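Local coordinates for protein exosome complex exonuclease RRP46 homolog (Oryza sativa Japonica Group, PDB 3HKM) that binds double-stranded DNA and single-stranded RNA, shows hydrolytic DNase and phosphorolytic RNase activity in vitro, and is a probable component of the exosome core, at residues A[17-22]-A[29-34]; A[40-45]-A[121-126]; A[64-69]-A[104-109]. One frame throughout, in Å; residues are numbered along the deposited sequence.

From the N terminus, contact 1 comes first: it closes the loop of a beta hairpin, pairing edge strand 17-21 with strand 29-35. The chain then runs into strand 38-49, whose residues 40-45 meet helix 115-130 in contact 2, closing a loop of 75 residues. Within that loop lies contact 3, where strand 61-67, after a crossover through helix 77-91, pairs with strand 100-110. Contacts 1 and 3, whose centres are about 14 Å apart, thus hold the two outermost strands of one five-stranded mixed sheet, while contact 2 sets helix 115-130 against its middle. Backbone bonds join strand 38-49 to both neighbours, Gly29 O to Val44 N and Gln107 O to Leu41 N.

Contact 1 of 3, residues A[17-22]-A[29-34]; sequences FSCTRN and GSARWA
The indole of Trp33 has the carbonyl oxygen of Ser18 over one face, off toward the rim, while Cys19 CB approaches CE3 obliquely at 3.9 Å. Phe17 CD2 also meets this indole obliquely, near CZ2. At the edge of the Arg21 guanidinium, near its plane, lie Ser30 O and the methyl of Ala31. The Arg21 chain bends at chi2 and chi3, which brings NH2 back over the hairpin to give Ser30 O a weak bond of 3.3 Å; the same oxygen takes a weak bond from Asn22 N. A leucine at Arg21 would probably leave Ser30 O with one weak donor fewer and Ala125 O without its weak bond from NH2. Cys19 SG, turned anti to its own backbone nitrogen (chi1 -179°), rests 3.6 Å from Ala31 CB. On the face of the sheet turned away from Trp33 and Cys19, Thr20 CG2 lies 3.4 Å from Arg32 CB, and a water links Ser18 OG with Ala34 O. Backbone pairing is closer at the Ser18-Ala34 end: Ala34 N to Ser18 O is 3.0 Å and nearly straight, Ser18 N to Ala34 O 2.9 Å but bent, whereas both Thr20-Arg32 bonds are weak. This antiparallel hairpin forms one edge of the five-stranded sheet. Trp33 packs on Cys118 and Ala122 of helix 115-130 and meets Phe225 of helix 205-229, while strand 29-35 is bonded along its other side to strand 38-49.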
ATOM      1  N   PHE A  17       7.988   1.061 -11.202  1.00 18.39           N
ATOM      2  CA  PHE A  17       7.120   1.996 -10.480  1.00 19.44           C
ATOM      3  C   PHE A  17       7.497   3.455 -10.736  1.00 19.50           C
ATOM      4  O   PHE A  17       8.608   3.765 -11.182  1.00 19.10           O
ATOM      5  CB  PHE A  17       7.076   1.706  -8.975  1.00 19.51           C
ATOM      6  CG  PHE A  17       8.412   1.371  -8.382  1.00 21.26           C
ATOM      7  CD1 PHE A  17       8.926   0.085  -8.482  1.00 19.84           C
ATOM      8  CD2 PHE A  17       9.152   2.335  -7.723  1.00 20.18           C
ATOM      9  CE1 PHE A  17      10.155  -0.232  -7.945  1.00 18.40           C
ATOM     10  CE2 PHE A  17      10.390   2.028  -7.182  1.00 20.78           C
ATOM     11  CZ  PHE A  17      10.893   0.739  -7.292  1.00 21.06           C
ATOM     12  N   SER A  18       6.552   4.344 -10.452  1.00 19.49           N
ATOM     13  CA  SER A  18       6.705   5.757 -10.762  1.00 19.14           C
ATOM     14  C   SER A  18       5.803   6.563  -9.851  1.00 18.15           C
ATOM     15  O   SER A  18       4.899   6.013  -9.233  1.00 18.53           O
ATOM     16  CB  SER A  18       6.326   6.014 -12.216  1.00 16.97           C
ATOM     17  OG  SER A  18       4.997   5.606 -12.477  1.00 16.70           O
ATOM     18  N   CYS A  19       6.041   7.865  -9.759  1.00 18.75           N
ATOM     19  CA  CYS A  19       5.195   8.697  -8.909  1.00 20.02           C
ATOM     20  C   CYS A  19       5.302  10.176  -9.243  1.00 21.37           C
ATOM     21  O   CYS A  19       6.388  10.747  -9.247  1.00 22.38           O
ATOM     22  CB  CYS A  19       5.518   8.478  -7.423  1.00 18.14           C
ATOM     23  SG  CYS A  19       4.488   9.452  -6.293  1.00 19.89           S
ATOM     24  N   THR A  20       4.168  10.805  -9.525  1.00 23.60           N
ATOM     25  CA  THR A  20       4.156  12.257  -9.594  1.00 22.77           C
ATOM     26  C   THR A  20       3.892  12.821  -8.207  1.00 22.35           C
ATOM     27  O   THR A  20       2.874  12.519  -7.583  1.00 23.32           O
ATOM     28  CB  THR A  20       3.130  12.792 -10.592  1.00 23.24           C
ATOM     29  OG1 THR A  20       2.717  14.110 -10.190  1.00 25.37           O
ATOM     30  CG2 THR A  20       1.940  11.894 -10.637  1.00 23.99           C
ATOM     31  N   ARG A  21       4.847  13.615  -7.733  1.00 22.68           N
ATOM     32  CA  ARG A  21       4.741  14.359  -6.481  1.00 25.88           C
ATOM     33  C   ARG A  21       3.522  15.278  -6.471  1.00 24.71           C
ATOM     34  O   ARG A  21       3.322  16.064  -7.399  1.00 22.06           O
ATOM     35  CB  ARG A  21       6.008  15.205  -6.288  1.00 27.45           C
ATOM     36  CG  ARG A  21       6.109  15.935  -4.963  1.00 26.80           C
ATOM     37  CD  ARG A  21       6.475  14.962  -3.878  1.00 28.26           C
ATOM     38  NE  ARG A  21       5.440  13.943  -3.706  1.00 28.39           N
ATOM     39  CZ  ARG A  21       5.529  12.924  -2.858  1.00 26.85           C
ATOM     40  NH1 ARG A  21       6.608  12.785  -2.099  1.00 26.15           N
ATOM     41  NH2 ARG A  21       4.535  12.050  -2.764  1.00 22.82           N
ATOM     42  N   ASN A  22       2.734  15.178  -5.399  1.00 22.61           N
ATOM     43  CA  ASN A  22       1.512  15.960  -5.191  1.00 22.62           C
ATOM     44  C   ASN A  22       0.859  16.614  -6.404  1.00 23.20           C
ATOM     45  O   ASN A  22       1.015  17.814  -6.635  1.00 23.43           O
ATOM     46  CB  ASN A  22       1.726  17.015  -4.119  1.00 26.56           C
ATOM     47  CG  ASN A  22       2.657  18.113  -4.567  1.00 27.19           C
ATOM     48  OD1 ASN A  22       3.538  17.890  -5.393  1.00 29.67           O
ATOM     49  ND2 ASN A  22       2.472  19.308  -4.019  1.00 29.41           N
ATOM     50  N   GLY A  29      -0.603  16.599   1.004  1.00 20.05           N
ATOM     51  CA  GLY A  29       0.304  15.707   0.310  1.00 20.92           C
ATOM     52  C   GLY A  29      -0.466  14.777  -0.603  1.00 20.77           C
ATOM     53  O   GLY A  29      -1.506  14.246  -0.223  1.00 19.76           O
ATOM     54  N   SER A  30       0.031  14.584  -1.816  1.00 21.68           N
ATOM     55  CA  SER A  30      -0.562  13.578  -2.676  1.00 20.17           C
ATOM     56  C   SER A  30       0.472  12.856  -3.540  1.00 21.09           C
ATOM     57  O   SER A  30       1.591  13.321  -3.722  1.00 21.69           O
ATOM     58  CB  SER A  30      -1.713  14.161  -3.509  1.00 21.24           C
ATOM     59  OG  SER A  30      -1.288  15.170  -4.405  1.00 21.23           O
ATOM     60  N   ALA A  31       0.077  11.699  -4.054  1.00 21.02           N
ATOM     61  CA  ALA A  31       0.942  10.866  -4.872  1.00 20.28           C
ATOM     62  C   ALA A  31       0.088  10.063  -5.837  1.00 18.18           C
ATOM     63  O   ALA A  31      -0.786   9.324  -5.415  1.00 17.15           O
ATOM     64  CB  ALA A  31       1.761   9.925  -3.990  1.00 18.59           C
ATOM     65  N   ARG A  32       0.327  10.234  -7.131  1.00 16.53           N
ATOM     66  CA  ARG A  32      -0.199   9.306  -8.112  1.00 19.29           C
ATOM     67  C   ARG A  32       0.870   8.238  -8.327  1.00 20.36           C
ATOM     68  O   ARG A  32       1.882   8.470  -8.992  1.00 20.68           O
ATOM     69  CB  ARG A  32      -0.552  10.005  -9.426  1.00 19.98           C
ATOM     70  CG  ARG A  32      -0.520   9.075 -10.642  1.00 22.04           C
ATOM     71  CD  ARG A  32      -1.101   9.717 -11.892  1.00 23.65           C
ATOM     72  NE  ARG A  32      -2.527   9.976 -11.721  1.00 29.24           N
ATOM     73  CZ  ARG A  32      -3.405  10.086 -12.714  1.00 27.21           C
ATOM     74  NH1 ARG A  32      -3.022   9.949 -13.970  1.00 27.91           N
ATOM     75  NH2 ARG A  32      -4.675  10.324 -12.441  1.00 27.48           N
ATOM     76  N   TRP A  33       0.646   7.071  -7.739  1.00 19.28           N
ATOM     77  CA  TRP A  33       1.656   6.024  -7.717  1.00 18.97           C
ATOM     78  C   TRP A  33       1.307   4.945  -8.752  1.00 20.17           C
ATOM     79  O   TRP A  33       0.159   4.491  -8.830  1.00 17.62           O
ATOM     80  CB  TRP A  33       1.740   5.447  -6.299  1.00 19.13           C
ATOM     81  CG  TRP A  33       2.740   4.373  -6.089  1.00 17.54           C
ATOM     82  CD1 TRP A  33       2.610   3.060  -6.423  1.00 16.80           C
ATOM     83  CD2 TRP A  33       4.021   4.505  -5.461  1.00 20.06           C
ATOM     84  NE1 TRP A  33       3.736   2.368  -6.061  1.00 17.98           N
ATOM     85  CE2 TRP A  33       4.620   3.230  -5.467  1.00 18.22           C
ATOM     86  CE3 TRP A  33       4.727   5.581  -4.905  1.00 20.27           C
ATOM     87  CZ2 TRP A  33       5.888   2.997  -4.930  1.00 18.55           C
ATOM     88  CZ3 TRP A  33       5.987   5.345  -4.371  1.00 19.47           C
ATOM     89  CH2 TRP A  33       6.553   4.064  -4.390  1.00 18.75           C
ATOM     90  N   ALA A  34       2.296   4.552  -9.554  1.00 16.59           N
ATOM     91  CA  ALA A  34       2.070   3.553 -10.587  1.00 17.33           C
ATOM     92  C   ALA A  34       3.050   2.378 -10.537  1.00 17.46           C
ATOM     93  O   ALA A  34       4.261   2.555 -10.425  1.00 16.47           O
ATOM     94  CB  ALA A  34       2.088   4.206 -11.965  1.00 18.59           C
TER
HETATM   95  O   HOH W   1       5.496   3.076 -13.362  1.00 17.24           O

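Contact 2 of 3, residues A[40-45]-A[121-126]; sequences VLAAVY and NACCAA
Ala42 lies at the middle of the contact, its methyl directed at the helix and touching three residues there. Ala42 CB comes within 3.5 Å of Ala122 O and 3.7 Å of Ala126 CB, with Cys123 SG a little farther off. Ala122 and Ala126 stand one helical turn apart, and each also receives a valine from the strand. Val40 CG1 presses on Ala122 CB at 3.4 Å, and Val44 CG2 on Ala126 CB at 3.5 Å, both tighter than ordinary carbon contacts. In Val44 the touching branch is the one anti to the carbonyl carbon, with CG1 anti to the backbone N (chi1 -171°). No hydrogen bond crosses the interface; methyls, a thiol and carbonyl oxygens make it up. Ala122 O, which lies beside the Ala42 methyl, is already bonded to Ala126 N within the helix.

Farther out, Val40, Ala42 and Val44 are held in line by backbone bonds to Trp33, Ala31 and Gly29, and the intervening Leu41 and Ala43 by bonds to Gln107 and Ile105. On the helix, Cys123 reaches across to Val104 and Leu106, and Ala122 packs on Trp33. Strand and helix run at 35°, with axes 7.5 Å apart, a close approach consistent with the small alanine side chains at the interface. Such packing is part of the hydrophobic core of the RNase PH domain, here helix 115-130 laid on the five-stranded mixed sheet.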
ATOM      1  N   VAL A  40      -2.677   4.429  -8.943  1.00 19.26           N
ATOM      2  CA  VAL A  40      -3.483   4.904  -7.831  1.00 21.02           C
ATOM      3  C   VAL A  40      -3.155   6.366  -7.502  1.00 20.54           C
ATOM      4  O   VAL A  40      -2.017   6.801  -7.681  1.00 21.16           O
ATOM      5  CB  VAL A  40      -3.192   4.019  -6.591  1.00 23.85           C
ATOM      6  CG1 VAL A  40      -3.083   4.855  -5.332  1.00 22.37           C
ATOM      7  CG2 VAL A  40      -4.215   2.874  -6.457  1.00 18.52           C
ATOM      8  N   LEU A  41      -4.147   7.123  -7.030  1.00 19.58           N
ATOM      9  CA  LEU A  41      -3.905   8.482  -6.539  1.00 19.44           C
ATOM     10  C   LEU A  41      -4.202   8.601  -5.046  1.00 18.94           C
ATOM     11  O   LEU A  41      -5.317   8.325  -4.603  1.00 19.35           O
ATOM     12  CB  LEU A  41      -4.723   9.519  -7.319  1.00 21.75           C
ATOM     13  CG  LEU A  41      -4.739  10.938  -6.724  1.00 20.89           C
ATOM     14  CD1 LEU A  41      -3.348  11.568  -6.774  1.00 21.22           C
ATOM     15  CD2 LEU A  41      -5.749  11.838  -7.429  1.00 20.81           C
ATOM     16  N   ALA A  42      -3.196   9.022  -4.282  1.00 18.74           N
ATOM     17  CA  ALA A  42      -3.290   9.134  -2.822  1.00 19.82           C
ATOM     18  C   ALA A  42      -3.274  10.588  -2.332  1.00 19.31           C
ATOM     19  O   ALA A  42      -2.340  11.324  -2.605  1.00 19.20           O
ATOM     20  CB  ALA A  42      -2.153   8.349  -2.163  1.00 18.90           C
ATOM     21  N   ALA A  43      -4.306  10.991  -1.598  1.00 21.66           N
ATOM     22  CA  ALA A  43      -4.431  12.378  -1.133  1.00 21.52           C
ATOM     23  C   ALA A  43      -4.506  12.439   0.390  1.00 20.61           C
ATOM     24  O   ALA A  43      -5.323  11.748   0.995  1.00 20.47           O
ATOM     25  CB  ALA A  43      -5.663  13.046  -1.755  1.00 17.46           C
ATOM     26  N   VAL A  44      -3.657  13.262   1.005  1.00 18.42           N
ATOM     27  CA  VAL A  44      -3.600  13.380   2.458  1.00 19.44           C
ATOM     28  C   VAL A  44      -3.816  14.821   2.879  1.00 20.14           C
ATOM     29  O   VAL A  44      -3.294  15.727   2.247  1.00 19.44           O
ATOM     30  CB  VAL A  44      -2.241  12.932   3.010  1.00 19.02           C
ATOM     31  CG1 VAL A  44      -2.288  12.863   4.532  1.00 18.64           C
ATOM     32  CG2 VAL A  44      -1.841  11.586   2.415  1.00 17.63           C
ATOM     33  N   TYR A  45      -4.564  15.038   3.957  1.00 18.76           N
ATOM     34  CA  TYR A  45      -4.929  16.402   4.327  1.00 20.41           C
ATOM     35  C   TYR A  45      -4.324  16.948   5.650  1.00 23.31           C
ATOM     36  O   TYR A  45      -5.049  17.288   6.572  1.00 23.64           O
ATOM     37  CB  TYR A  45      -6.454  16.567   4.215  1.00 19.85           C
ATOM     38  CG  TYR A  45      -6.909  16.318   2.787  1.00 19.50           C
ATOM     39  CD1 TYR A  45      -6.832  17.320   1.832  1.00 20.69           C
ATOM     40  CD2 TYR A  45      -7.347  15.064   2.378  1.00 20.59           C
ATOM     41  CE1 TYR A  45      -7.207  17.095   0.513  1.00 20.82           C
ATOM     42  CE2 TYR A  45      -7.723  14.827   1.058  1.00 19.81           C
ATOM     43  CZ  TYR A  45      -7.650  15.848   0.133  1.00 21.16           C
ATOM     44  OH  TYR A  45      -8.022  15.633  -1.177  1.00 23.58           O
ATOM     45  N   ASN A 121       1.705   1.527  -0.829  1.00 16.82           N
ATOM     46  CA  ASN A 121       2.899   2.292  -1.180  1.00 17.73           C
ATOM     47  C   ASN A 121       2.581   3.737  -1.552  1.00 17.39           C
ATOM     48  O   ASN A 121       3.276   4.669  -1.142  1.00 17.11           O
ATOM     49  CB  ASN A 121       3.610   1.624  -2.353  1.00 18.07           C
ATOM     50  CG  ASN A 121       4.088   0.230  -2.024  1.00 16.33           C
ATOM     51  OD1 ASN A 121       4.012  -0.672  -2.853  1.00 18.83           O
ATOM     52  ND2 ASN A 121       4.582   0.045  -0.812  1.00 15.50           N
ATOM     53  N   ALA A 122       1.542   3.903  -2.362  1.00 17.35           N
ATOM     54  CA  ALA A 122       1.052   5.217  -2.760  1.00 16.80           C
ATOM     55  C   ALA A 122       0.771   6.092  -1.544  1.00 17.44           C
ATOM     56  O   ALA A 122       1.106   7.276  -1.519  1.00 16.11           O
ATOM     57  CB  ALA A 122      -0.208   5.053  -3.580  1.00 17.25           C
ATOM     58  N   CYS A 123       0.139   5.492  -0.541  1.00 18.05           N
ATOM     59  CA  CYS A 123      -0.319   6.213   0.636  1.00 15.67           C
ATOM     60  C   CYS A 123       0.831   6.532   1.554  1.00 16.35           C
ATOM     61  O   CYS A 123       0.820   7.561   2.227  1.00 17.44           O
ATOM     62  CB  CYS A 123      -1.383   5.410   1.382  1.00 16.14           C
ATOM     63  SG  CYS A 123      -3.022   5.576   0.660  1.00 18.49           S
ATOM     64  N   CYS A 124       1.823   5.650   1.590  1.00 16.78           N
ATOM     65  CA  CYS A 124       3.023   5.917   2.380  1.00 17.32           C
ATOM     66  C   CYS A 124       3.773   7.110   1.810  1.00 15.94           C
ATOM     67  O   CYS A 124       4.335   7.915   2.554  1.00 17.35           O
ATOM     68  CB  CYS A 124       3.947   4.702   2.424  1.00 16.13           C
ATOM     69  SG  CYS A 124       5.518   5.039   3.264  1.00 18.01           S
ATOM     70  N   ALA A 125       3.778   7.221   0.487  1.00 15.91           N
ATOM     71  CA  ALA A 125       4.442   8.338  -0.176  1.00 14.57           C
ATOM     72  C   ALA A 125       3.717   9.654   0.073  1.00 18.19           C
ATOM     73  O   ALA A 125       4.352  10.672   0.348  1.00 19.93           O
ATOM     74  CB  ALA A 125       4.568   8.078  -1.662  1.00 15.98           C
ATOM     75  N   ALA A 126       2.389   9.634  -0.031  1.00 16.26           N
ATOM     76  CA  ALA A 126       1.584  10.835   0.177  1.00 17.34           C
ATOM     77  C   ALA A 126       1.639  11.349   1.626  1.00 17.97           C
ATOM     78  O   ALA A 126       1.691  12.553   1.852  1.00 18.60           O
ATOM     79  CB  ALA A 126       0.158  10.599  -0.257  1.00 15.09           C
TER

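Contact 3 of 3, residues A[64-69]-A[104-109]; sequences VVWKPM and VILQVV
Leu106 O receives the shortest polar bond of the contact, 2.8 Å from Lys67 N, with the donor nearly along the C=O axis. Three more backbone bonds flank it in a parallel ladder: Val65 N to Val104 O at 3.0 Å, Leu106 N to Val65 O and Val108 N to Lys67 O at 3.1 Å each. The last is almost straight, 178° at the hydrogen.

On one face of this pairing the side chains of Trp66 and Leu106 lie side by side, and Leu106, with CG anti to the backbone N (chi1 -170°), sets CD1 over the five-membered ring of the indole in a CH-pi contact, 3.8 Å from its centroid. Val64 and Val104 continue this face side by side, and Cys123 and Ala119 of helix 115-130 cover Leu106. Opposite, the bent chain of Lys67 crosses Ile105, bringing CE to 3.6 Å from Ile105 CG2, while Val65 lies alongside Ile105. Past the end of strand 61-67, the Met69 side chain crosses Val108 obliquely, its CE 3.9 Å from Val108 CG1.

Joined through helix 77-91, the strands form a beta-alpha-beta crossover. Its chemistry divides by face: tryptophan and aliphatic groups are buried on the side facing the helices, while the other carries Lys67 and Gln107 among partly exposed aliphatic chains, consistent with a boundary between core and solvent.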
ATOM      1  N   VAL A  64      -9.515   6.847   6.481  1.00 19.35           N
ATOM      2  CA  VAL A  64      -9.299   6.482   5.084  1.00 22.02           C
ATOM      3  C   VAL A  64     -10.588   6.123   4.331  1.00 24.04           C
ATOM      4  O   VAL A  64     -11.439   5.390   4.830  1.00 26.18           O
ATOM      5  CB  VAL A  64      -8.301   5.304   4.962  1.00 23.90           C
ATOM      6  CG1 VAL A  64      -7.801   5.171   3.530  1.00 21.57           C
ATOM      7  CG2 VAL A  64      -7.134   5.490   5.927  1.00 21.67           C
ATOM      8  N   VAL A  65     -10.730   6.661   3.128  1.00 23.64           N
ATOM      9  CA  VAL A  65     -11.825   6.281   2.256  1.00 23.13           C
ATOM     10  C   VAL A  65     -11.266   5.772   0.939  1.00 25.51           C
ATOM     11  O   VAL A  65     -10.495   6.456   0.263  1.00 23.12           O
ATOM     12  CB  VAL A  65     -12.868   7.425   2.056  1.00 24.16           C
ATOM     13  CG1 VAL A  65     -12.331   8.757   2.541  1.00 25.60           C
ATOM     14  CG2 VAL A  65     -13.349   7.502   0.607  1.00 22.77           C
ATOM     15  N   TRP A  66     -11.644   4.540   0.608  1.00 27.76           N
ATOM     16  CA  TRP A  66     -11.193   3.856  -0.588  1.00 24.17           C
ATOM     17  C   TRP A  66     -12.240   4.079  -1.665  1.00 24.02           C
ATOM     18  O   TRP A  66     -13.408   3.764  -1.470  1.00 24.86           O
ATOM     19  CB  TRP A  66     -11.056   2.363  -0.293  1.00 24.22           C
ATOM     20  CG  TRP A  66      -9.873   1.690  -0.932  1.00 26.94           C
ATOM     21  CD1 TRP A  66      -8.627   1.515  -0.386  1.00 26.90           C
ATOM     22  CD2 TRP A  66      -9.828   1.088  -2.226  1.00 26.71           C
ATOM     23  NE1 TRP A  66      -7.813   0.848  -1.267  1.00 23.80           N
ATOM     24  CE2 TRP A  66      -8.525   0.573  -2.402  1.00 25.76           C
ATOM     25  CE3 TRP A  66     -10.761   0.938  -3.254  1.00 25.02           C
ATOM     26  CZ2 TRP A  66      -8.134  -0.081  -3.563  1.00 25.06           C
ATOM     27  CZ3 TRP A  66     -10.372   0.291  -4.402  1.00 27.21           C
ATOM     28  CH2 TRP A  66      -9.070  -0.213  -4.550  1.00 28.96           C
ATOM     29  N   LYS A  67     -11.823   4.632  -2.798  1.00 24.72           N
ATOM     30  CA  LYS A  67     -12.752   4.981  -3.867  1.00 25.51           C
ATOM     31  C   LYS A  67     -12.446   4.194  -5.141  1.00 25.63           C
ATOM     32  O   LYS A  67     -11.329   4.260  -5.655  1.00 22.08           O
ATOM     33  CB  LYS A  67     -12.726   6.495  -4.140  1.00 25.37           C
ATOM     34  CG  LYS A  67     -12.697   7.342  -2.867  1.00 25.50           C
ATOM     35  CD  LYS A  67     -13.564   8.592  -2.958  1.00 26.09           C
ATOM     36  CE  LYS A  67     -12.869   9.743  -3.661  1.00 28.17           C
ATOM     37  NZ  LYS A  67     -13.635  11.022  -3.479  1.00 30.37           N
ATOM     38  N   PRO A  68     -13.450   3.447  -5.650  1.00 27.61           N
ATOM     39  CA  PRO A  68     -13.289   2.591  -6.832  1.00 26.87           C
ATOM     40  C   PRO A  68     -13.139   3.430  -8.091  1.00 26.09           C
ATOM     41  O   PRO A  68     -13.611   4.566  -8.125  1.00 25.09           O
ATOM     42  CB  PRO A  68     -14.612   1.805  -6.886  1.00 27.98           C
ATOM     43  CG  PRO A  68     -15.262   2.010  -5.556  1.00 27.58           C
ATOM     44  CD  PRO A  68     -14.818   3.363  -5.106  1.00 27.77           C
ATOM     45  N   MET A  69     -12.508   2.880  -9.121  1.00 25.04           N
ATOM     46  CA  MET A  69     -12.306   3.656 -10.336  1.00 26.15           C
ATOM     47  C   MET A  69     -13.635   3.914 -11.044  1.00 30.02           C
ATOM     48  O   MET A  69     -13.689   4.654 -12.030  1.00 29.21           O
ATOM     49  CB  MET A  69     -11.239   3.026 -11.258  1.00 26.67           C
ATOM     50  CG  MET A  69     -11.704   1.919 -12.187  1.00 28.45           C
ATOM     51  SD  MET A  69     -10.325   0.869 -12.740  1.00 28.40           S
ATOM     52  CE  MET A  69     -10.430  -0.454 -11.536  1.00 23.79           C
ATOM     53  N   VAL A 104      -7.067  10.328   4.643  1.00 19.19           N
ATOM     54  CA  VAL A 104      -6.463   9.790   3.440  1.00 19.87           C
ATOM     55  C   VAL A 104      -7.549   9.373   2.452  1.00 21.59           C
ATOM     56  O   VAL A 104      -8.473   8.634   2.800  1.00 23.83           O
ATOM     57  CB  VAL A 104      -5.583   8.569   3.780  1.00 20.96           C
ATOM     58  CG1 VAL A 104      -4.890   8.037   2.535  1.00 19.88           C
ATOM     59  CG2 VAL A 104      -4.573   8.929   4.855  1.00 18.61           C
ATOM     60  N   ILE A 105      -7.448   9.860   1.222  1.00 20.97           N
ATOM     61  CA  ILE A 105      -8.320   9.398   0.157  1.00 21.42           C
ATOM     62  C   ILE A 105      -7.501   8.659  -0.887  1.00 19.29           C
ATOM     63  O   ILE A 105      -6.476   9.144  -1.345  1.00 20.01           O
ATOM     64  CB  ILE A 105      -9.106  10.542  -0.503  1.00 22.15           C
ATOM     65  CG1 ILE A 105     -10.037  11.192   0.518  1.00 23.31           C
ATOM     66  CG2 ILE A 105      -9.918  10.017  -1.679  1.00 23.43           C
ATOM     67  CD1 ILE A 105     -11.077  12.090  -0.104  1.00 27.16           C
ATOM     68  N   LEU A 106      -7.959   7.465  -1.230  1.00 20.39           N
ATOM     69  CA  LEU A 106      -7.295   6.624  -2.203  1.00 20.67           C
ATOM     70  C   LEU A 106      -8.225   6.446  -3.397  1.00 21.06           C
ATOM     71  O   LEU A 106      -9.312   5.892  -3.272  1.00 22.50           O
ATOM     72  CB  LEU A 106      -6.939   5.275  -1.571  1.00 19.49           C
ATOM     73  CG  LEU A 106      -6.023   4.310  -2.327  1.00 20.29           C
ATOM     74  CD1 LEU A 106      -6.765   3.559  -3.428  1.00 20.56           C
ATOM     75  CD2 LEU A 106      -4.807   5.040  -2.878  1.00 19.83           C
ATOM     76  N   GLN A 107      -7.803   6.946  -4.548  1.00 20.67           N
ATOM     77  CA  GLN A 107      -8.587   6.833  -5.763  1.00 19.46           C
ATOM     78  C   GLN A 107      -7.901   5.884  -6.738  1.00 22.90           C
ATOM     79  O   GLN A 107      -6.782   6.146  -7.192  1.00 21.55           O
ATOM     80  CB  GLN A 107      -8.761   8.209  -6.403  1.00 21.72           C
ATOM     81  CG  GLN A 107      -9.352   8.176  -7.812  1.00 23.74           C
ATOM     82  CD  GLN A 107     -10.819   7.763  -7.827  1.00 26.42           C
ATOM     83  OE1 GLN A 107     -11.191   6.745  -8.425  1.00 27.02           O
ATOM     84  NE2 GLN A 107     -11.657   8.545  -7.156  1.00 25.05           N
ATOM     85  N   VAL A 108      -8.574   4.778  -7.058  1.00 23.48           N
ATOM     86  CA  VAL A 108      -8.071   3.835  -8.059  1.00 21.71           C
ATOM     87  C   VAL A 108      -8.230   4.371  -9.481  1.00 23.51           C
ATOM     88  O   VAL A 108      -9.302   4.838  -9.871  1.00 23.12           O
ATOM     89  CB  VAL A 108      -8.745   2.463  -7.937  1.00 22.45           C
ATOM     90  CG1 VAL A 108      -8.185   1.503  -8.974  1.00 21.64           C
ATOM     91  CG2 VAL A 108      -8.523   1.916  -6.549  1.00 21.37           C
ATOM     92  N   VAL A 109      -7.142   4.311 -10.241  1.00 22.93           N
ATOM     93  CA  VAL A 109      -7.101   4.835 -11.601  1.00 23.01           C
ATOM     94  C   VAL A 109      -7.071   3.682 -12.601  1.00 23.99           C
ATOM     95  O   VAL A 109      -7.754   3.708 -13.617  1.00 23.52           O
ATOM     96  CB  VAL A 109      -5.865   5.756 -11.807  1.00 21.16           C
ATOM     97  CG1 VAL A 109      -5.649   6.053 -13.284  1.00 22.98           C
ATOM     98  CG2 VAL A 109      -6.025   7.045 -11.001  1.00 23.02           C
TER